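Long-range contacts in DUF1881 domain-containing protein (Neurospora crassa, PDB 5Z6D), which is of unknown function but joins a beta-gamma-crystallin domain to an Ig-like domain, an interface that renders its calcium-binding site inoperative: residues Ser32-Leu37 with Gly79-Phe83; Asn38-Val44 with Gln71-Ile77. The protein carries 1 engineered substitution. All blocks are in the same frame, centred on the assembly; numbering follows the deposited sequence.

Contact 1 of 2, residues Ser32-Leu37 with Gly79-Phe83; sequences SVPGSL and GLSRF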
loop_
_atom_site.group_PDB
_atom_site.type_symbol
_atom_site.label_atom_id
_atom_site.label_comp_id
_atom_site.label_asym_id
_atom_site.label_seq_id
_atom_site.Cartn_x
_atom_site.Cartn_y
_atom_site.Cartn_z
ATOM N N SER A 32 5.285 5.513 -13.763
ATOM C CA SER A 32 6.216 4.413 -13.576
ATOM C C SER A 32 7.520 4.699 -14.301
ATOM O O SER A 32 7.517 5.167 -15.445
ATOM C CB SER A 32 5.602 3.101 -14.086
ATOM O OG SER A 32 4.529 2.677 -13.271
ATOM N N VAL A 33 8.629 4.416 -13.631
ATOM C CA VAL A 33 9.956 4.687 -14.164
ATOM C C VAL A 33 10.703 3.370 -14.327
ATOM O O VAL A 33 10.378 2.384 -13.651
ATOM C CB VAL A 33 10.727 5.655 -13.248
ATOM C CG1 VAL A 33 9.920 6.924 -13.062
ATOM C CG2 VAL A 33 11.022 5.003 -11.906
ATOM N N PRO A 34 11.687 3.333 -15.245
ATOM C CA PRO A 34 12.400 2.087 -15.559
ATOM C C PRO A 34 13.226 1.532 -14.394
ATOM O O PRO A 34 13.298 0.314 -14.221
ATOM C CB PRO A 34 13.314 2.490 -16.723
ATOM C CG PRO A 34 12.701 3.724 -17.290
ATOM C CD PRO A 34 12.090 4.436 -16.136
ATOM N N GLY A 35 13.844 2.406 -13.609
ATOM C CA GLY A 35 14.698 1.960 -12.517
ATOM C C GLY A 35 14.082 2.212 -11.158
ATOM O O GLY A 35 13.207 1.473 -10.709
ATOM N N SER A 36 14.550 3.255 -10.487
ATOM C CA SER A 36 13.899 3.713 -9.270
ATOM C C SER A 36 13.653 5.209 -9.396
ATOM O O SER A 36 14.241 5.873 -10.251
ATOM C CB SER A 36 14.748 3.404 -8.041
ATOM O OG SER A 36 15.850 4.286 -7.975
ATOM N N LEU A 37 12.784 5.742 -8.551
ATOM C CA LEU A 37 12.457 7.164 -8.610
ATOM C C LEU A 37 13.681 8.058 -8.376
ATOM O O LEU A 37 13.757 9.176 -8.891
ATOM C CB LEU A 37 11.365 7.479 -7.594
ATOM C CG LEU A 37 10.023 6.866 -7.975
ATOM C CD1 LEU A 37 9.008 7.093 -6.863
ATOM C CD2 LEU A 37 9.534 7.449 -9.283
ATOM N N GLY A 79 13.841 0.959 -3.475
ATOM C CA GLY A 79 13.932 1.164 -4.903
ATOM C C GLY A 79 12.600 1.518 -5.525
ATOM O O GLY A 79 12.323 1.062 -6.632
ATOM N N LEU A 80 11.781 2.314 -4.829
ATOM C CA LEU A 80 10.405 2.572 -5.288
ATOM C C LEU A 80 10.420 3.087 -6.721
ATOM O O LEU A 80 11.277 3.888 -7.092
ATOM C CB LEU A 80 9.692 3.569 -4.367
ATOM C CG LEU A 80 9.655 3.209 -2.879
ATOM C CD1 LEU A 80 8.663 4.097 -2.150
ATOM C CD2 LEU A 80 9.319 1.738 -2.655
ATOM N N SER A 81 9.496 2.598 -7.540
ATOM C CA SER A 81 9.598 2.825 -8.974
ATOM C C SER A 81 8.303 3.322 -9.586
ATOM O O SER A 81 8.229 3.536 -10.791
ATOM C CB SER A 81 10.020 1.538 -9.665
ATOM O OG SER A 81 9.107 0.510 -9.337
ATOM N N ARG A 82 7.283 3.530 -8.762
ATOM C CA ARG A 82 6.013 4.015 -9.282
ATOM C C ARG A 82 5.403 4.966 -8.273
ATOM O O ARG A 82 5.651 4.824 -7.084
ATOM C CB ARG A 82 5.073 2.840 -9.564
ATOM C CG ARG A 82 3.681 3.213 -10.051
ATOM C CD ARG A 82 2.925 1.957 -10.482
ATOM N NE ARG A 82 1.600 2.274 -11.002
ATOM C CZ ARG A 82 0.667 1.364 -11.254
ATOM N NH1 ARG A 82 0.917 0.082 -11.025
ATOM N NH2 ARG A 82 -0.517 1.739 -11.722
ATOM N N PHE A 83 4.652 5.961 -8.733
ATOM C CA PHE A 83 3.910 6.788 -7.791
ATOM C C PHE A 83 2.610 7.284 -8.381
ATOM O O PHE A 83 2.444 7.323 -9.592
ATOM C CB PHE A 83 4.751 7.978 -7.286
ATOM C CG PHE A 83 5.097 9.017 -8.342
ATOM C CD1 PHE A 83 4.220 10.058 -8.642
ATOM C CD2 PHE A 83 6.328 8.981 -8.994
ATOM C CE1 PHE A 83 4.546 11.030 -9.588
ATOM C CE2 PHE A 83 6.669 9.959 -9.939
ATOM C CZ PHE A 83 5.779 10.977 -10.235
#
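Val33 and Leu37 both give their backbone N-H to the carbonyls of Ser81 and Leu80, just before strand 82-87. This is the edge of a beta-gamma-crystallin sheet. Strand 30-32 ends here beside strand 82-87, with Ser32 and Arg82 forming an antiparallel non-hydrogen-bonded pair. Ser81 and Arg82 form a classic beta bulge facing Trp55 of strand 50-55.

Val33 N donates to Ser81 O at 3.0 Å, a nearly straight bond of 168°. Ser81 O also receives a CA-H...O contact from Ser32. Val33 CG2 touches the same oxygen, 3.3 Å from Ser81 O. Further round the loop, Leu37 N donates to Leu80 O at 2.8 Å. The carbonyls of Leu80 and Ser81 therefore each hold one end of the turn.

Ser81 and Arg82 find their polar partners outside the two segments. Ser81 OG bonds to His57 ND1 and Gln56 OE1. Arg82 extends past Ser32, whose OG lies 3.3 Å from Arg82 CD, and its NE makes a salt bridge with Asp30. Of the backbone groups, Val33 O is taken by the hydroxyl of Tyr58. Gly79 and Ser81 belong to the calcium site, which is empty in this chain.

The apolar part rests on Leu37 and Phe83. Leu37 CG sits 3.3 Å from Leu80 O, and both Leu37 methyls reach Phe83 CD2. The Phe83 ring also packs against Phe12 and Tyr25. Its CG stands between the backbone N and the carbonyl carbon (chi1 67°), which carries the ring toward Leu37. Alanine in place of Leu37 would probably keep the backbone bond but leave a gap beside the Phe83 ring. At present Leu37 CD2 lies at the edge of that ring, in its plane, 3.6 Å from Phe83 CD2.

Contact 2 of 2, residues Asn38-Val44 with Gln71-Ile77; sequences NDKYFSV and QADISDI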
loop_
_atom_site.group_PDB
_atom_site.type_symbol
_atom_site.label_atom_id
_atom_site.label_comp_id
_atom_site.label_asym_id
_atom_site.label_seq_id
_atom_site.Cartn_x
_atom_site.Cartn_y
_atom_site.Cartn_z
ATOM N N ASN A 38 14.643 7.543 -7.626
ATOM C CA ASN A 38 15.853 8.298 -7.291
ATOM C C ASN A 38 16.844 8.475 -8.438
ATOM O O ASN A 38 17.843 9.185 -8.299
ATOM C CB ASN A 38 16.566 7.625 -6.128
ATOM C CG ASN A 38 15.714 7.571 -4.894
ATOM O OD1 ASN A 38 15.715 6.580 -4.170
ATOM N ND2 ASN A 38 14.961 8.639 -4.653
ATOM N N ASP A 39 16.580 7.829 -9.565
ATOM C CA ASP A 39 17.432 7.990 -10.733
ATOM C C ASP A 39 17.193 9.366 -11.343
ATOM O O ASP A 39 17.993 9.857 -12.140
ATOM C CB ASP A 39 17.167 6.884 -11.757
ATOM C CG ASP A 39 17.462 5.498 -11.207
ATOM O OD1 ASP A 39 18.303 5.387 -10.289
ATOM O OD2 ASP A 39 16.851 4.522 -11.694
ATOM N N LYS A 40 16.085 9.986 -10.949
ATOM C CA LYS A 40 15.757 11.330 -11.393
ATOM C C LYS A 40 15.606 12.284 -10.209
ATOM O O LYS A 40 16.064 13.423 -10.268
ATOM C CB LYS A 40 14.466 11.337 -12.224
ATOM C CG LYS A 40 14.492 10.467 -13.472
ATOM C CD LYS A 40 13.937 9.080 -13.186
ATOM C CE LYS A 40 14.105 8.148 -14.377
ATOM N NZ LYS A 40 13.831 6.731 -14.001
ATOM N N TYR A 41 14.978 11.815 -9.130
ATOM C CA TYR A 41 14.479 12.730 -8.100
ATOM C C TYR A 41 15.040 12.511 -6.710
ATOM O O TYR A 41 15.111 11.387 -6.210
ATOM C CB TYR A 41 12.957 12.645 -8.034
ATOM C CG TYR A 41 12.299 12.964 -9.340
ATOM C CD1 TYR A 41 12.742 14.018 -10.123
ATOM C CD2 TYR A 41 11.236 12.205 -9.799
ATOM C CE1 TYR A 41 12.139 14.311 -11.324
ATOM C CE2 TYR A 41 10.628 12.489 -10.994
ATOM C CZ TYR A 41 11.085 13.544 -11.751
ATOM O OH TYR A 41 10.476 13.832 -12.948
ATOM N N PHE A 42 15.426 13.620 -6.085
ATOM C CA PHE A 42 16.012 13.622 -4.750
ATOM C C PHE A 42 15.177 14.414 -3.736
ATOM O O PHE A 42 15.430 14.331 -2.524
ATOM C CB PHE A 42 17.428 14.209 -4.791
ATOM C CG PHE A 42 18.504 13.201 -5.073
ATOM C CD1 PHE A 42 18.217 11.849 -5.128
ATOM C CD2 PHE A 42 19.817 13.613 -5.257
ATOM C CE1 PHE A 42 19.213 10.924 -5.371
ATOM C CE2 PHE A 42 20.818 12.693 -5.501
ATOM C CZ PHE A 42 20.516 11.346 -5.559
ATOM N N SER A 43 14.218 15.209 -4.205
ATOM C CA SER A 43 13.322 15.842 -3.225
ATOM C C SER A 43 11.958 16.082 -3.838
ATOM O O SER A 43 11.791 15.948 -5.047
ATOM C CB SER A 43 13.916 17.156 -2.677
ATOM O OG SER A 43 14.245 18.067 -3.716
ATOM N N VAL A 44 10.967 16.399 -3.013
ATOM C CA VAL A 44 9.618 16.600 -3.555
ATOM C C VAL A 44 8.828 17.625 -2.735
ATOM O O VAL A 44 8.717 17.522 -1.510
ATOM C CB VAL A 44 8.832 15.265 -3.637
ATOM C CG1 VAL A 44 8.695 14.595 -2.262
ATOM C CG2 VAL A 44 7.456 15.480 -4.296
ATOM N N GLN A 71 9.165 16.971 1.209
ATOM C CA GLN A 71 10.319 16.255 1.770
ATOM C C GLN A 71 11.612 16.725 1.123
ATOM O O GLN A 71 11.766 16.634 -0.087
ATOM C CB GLN A 71 10.157 14.744 1.571
ATOM C CG GLN A 71 8.934 14.173 2.247
ATOM C CD GLN A 71 9.027 14.255 3.757
ATOM O OE1 GLN A 71 9.947 13.705 4.364
ATOM N NE2 GLN A 71 8.089 14.971 4.371
ATOM N N ALA A 72 12.557 17.202 1.927
ATOM C CA ALA A 72 13.775 17.762 1.349
ATOM C C ALA A 72 14.785 16.687 0.926
ATOM O O ALA A 72 15.767 16.991 0.243
ATOM C CB ALA A 72 14.421 18.743 2.333
ATOM N N ASP A 73 14.527 15.435 1.304
ATOM C CA ASP A 73 15.406 14.326 0.942
ATOM C C ASP A 73 14.640 13.015 0.790
ATOM O O ASP A 73 14.223 12.424 1.785
ATOM C CB ASP A 73 16.503 14.176 2.010
ATOM C CG ASP A 73 17.657 13.281 1.564
ATOM O OD1 ASP A 73 17.517 12.580 0.534
ATOM O OD2 ASP A 73 18.708 13.280 2.243
ATOM N N ILE A 74 14.463 12.557 -0.451
ATOM C CA ILE A 74 13.876 11.231 -0.689
ATOM C C ILE A 74 14.848 10.279 -1.387
ATOM O O ILE A 74 14.430 9.371 -2.110
ATOM C CB ILE A 74 12.577 11.321 -1.525
ATOM C CG1 ILE A 74 12.822 12.004 -2.877
ATOM C CG2 ILE A 74 11.502 12.054 -0.740
ATOM C CD1 ILE A 74 11.626 11.921 -3.819
ATOM N N SER A 75 16.139 10.473 -1.151
ATOM C CA SER A 75 17.173 9.665 -1.790
ATOM C C SER A 75 17.286 8.239 -1.237
ATOM O O SER A 75 17.954 7.395 -1.836
ATOM C CB SER A 75 18.520 10.360 -1.649
ATOM O OG SER A 75 18.875 10.466 -0.278
ATOM N N ASP A 76 16.653 7.976 -0.097
ATOM C CA ASP A 76 16.787 6.690 0.583
ATOM C C ASP A 76 15.417 6.116 0.923
ATOM O O ASP A 76 14.973 6.190 2.067
ATOM C CB ASP A 76 17.620 6.857 1.861
ATOM C CG ASP A 76 18.091 5.531 2.438
ATOM O OD1 ASP A 76 17.557 4.473 2.045
ATOM O OD2 ASP A 76 18.999 5.551 3.297
ATOM N N ILE A 77 14.743 5.537 -0.065
ATOM C CA ILE A 77 13.350 5.157 0.127
ATOM C C ILE A 77 13.106 3.731 -0.319
ATOM O O ILE A 77 11.962 3.292 -0.435
ATOM C CB ILE A 77 12.425 6.094 -0.643
ATOM C CG1 ILE A 77 12.871 6.158 -2.108
ATOM C CG2 ILE A 77 12.472 7.483 -0.021
ATOM C CD1 ILE A 77 11.902 6.904 -3.042
#
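Asn38 reaches across to Ile74 and Ile77 from within a short 3-10 segment. Its CB points toward segment 71-77. Asn38 CG lies anti to the carbonyl carbon (chi1 -61°) and comes 3.6 Å from Ile74 O. The amide then splits. Asn38 OD1 rests 3.5 Å from Ile77 CG1 and lies 3.3 Å from Ser75 O without bonding to it. Asn38 ND2 donates twice: to Ile74 O at 2.7 Å and to Tyr41 O at 3.2 Å. The Tyr41 bond is straight and in the amide plane. The Ile74 bond is bent (136°), with the donor above the carbonyl plane. Two acceptors thus fix the rotation of the amide.

Ile74 packs against the backbone of Phe42 and the side chain of Val44. Its N donates to Phe42 O. Ile74 CG2 meets Val44 CG1 at 4.1 Å, the two side chains crossing at about a right angle. Phe12 and Trp67 also pack on Ile74. Phe42 CD1 lies 3.8 Å from Ser75 CB.

Ser75 N and OG both donate to Asp73 OD1, the first closing an Asx turn. Asp73 OD2 forms a salt bridge with Lys16.

Val44 and Gln71 exchange two backbone bonds as a single antiparallel bridge. Phe42 and Ser43 form a classic beta bulge facing Tyr13. The arrangement ties the long 68-81 loop to the edge strand 43-46 of the beta-gamma-crystallin domain.

Contact 2 is nested in the loop closed by contact 1, and their centres lie 11 Å apart. Segments 32-37 and 38-44 run on directly, so each holds one end of the same connection between two sheets. The Lys40 side chain folds back, and its NZ comes 3.4 Å from Val33 CB. Asp39 OD2 lies 2.9 Å from Ser36 N, a second link between the two contacts. The calcium ligands seen in this protein are spread over both: segment 79-83 holds Gly79 and Ser81, and segment 38-44 holds Asp39. Gln56 completes the set. No calcium is bound to this chain, and Gln56 NE2 bonds weakly to Gly79 O.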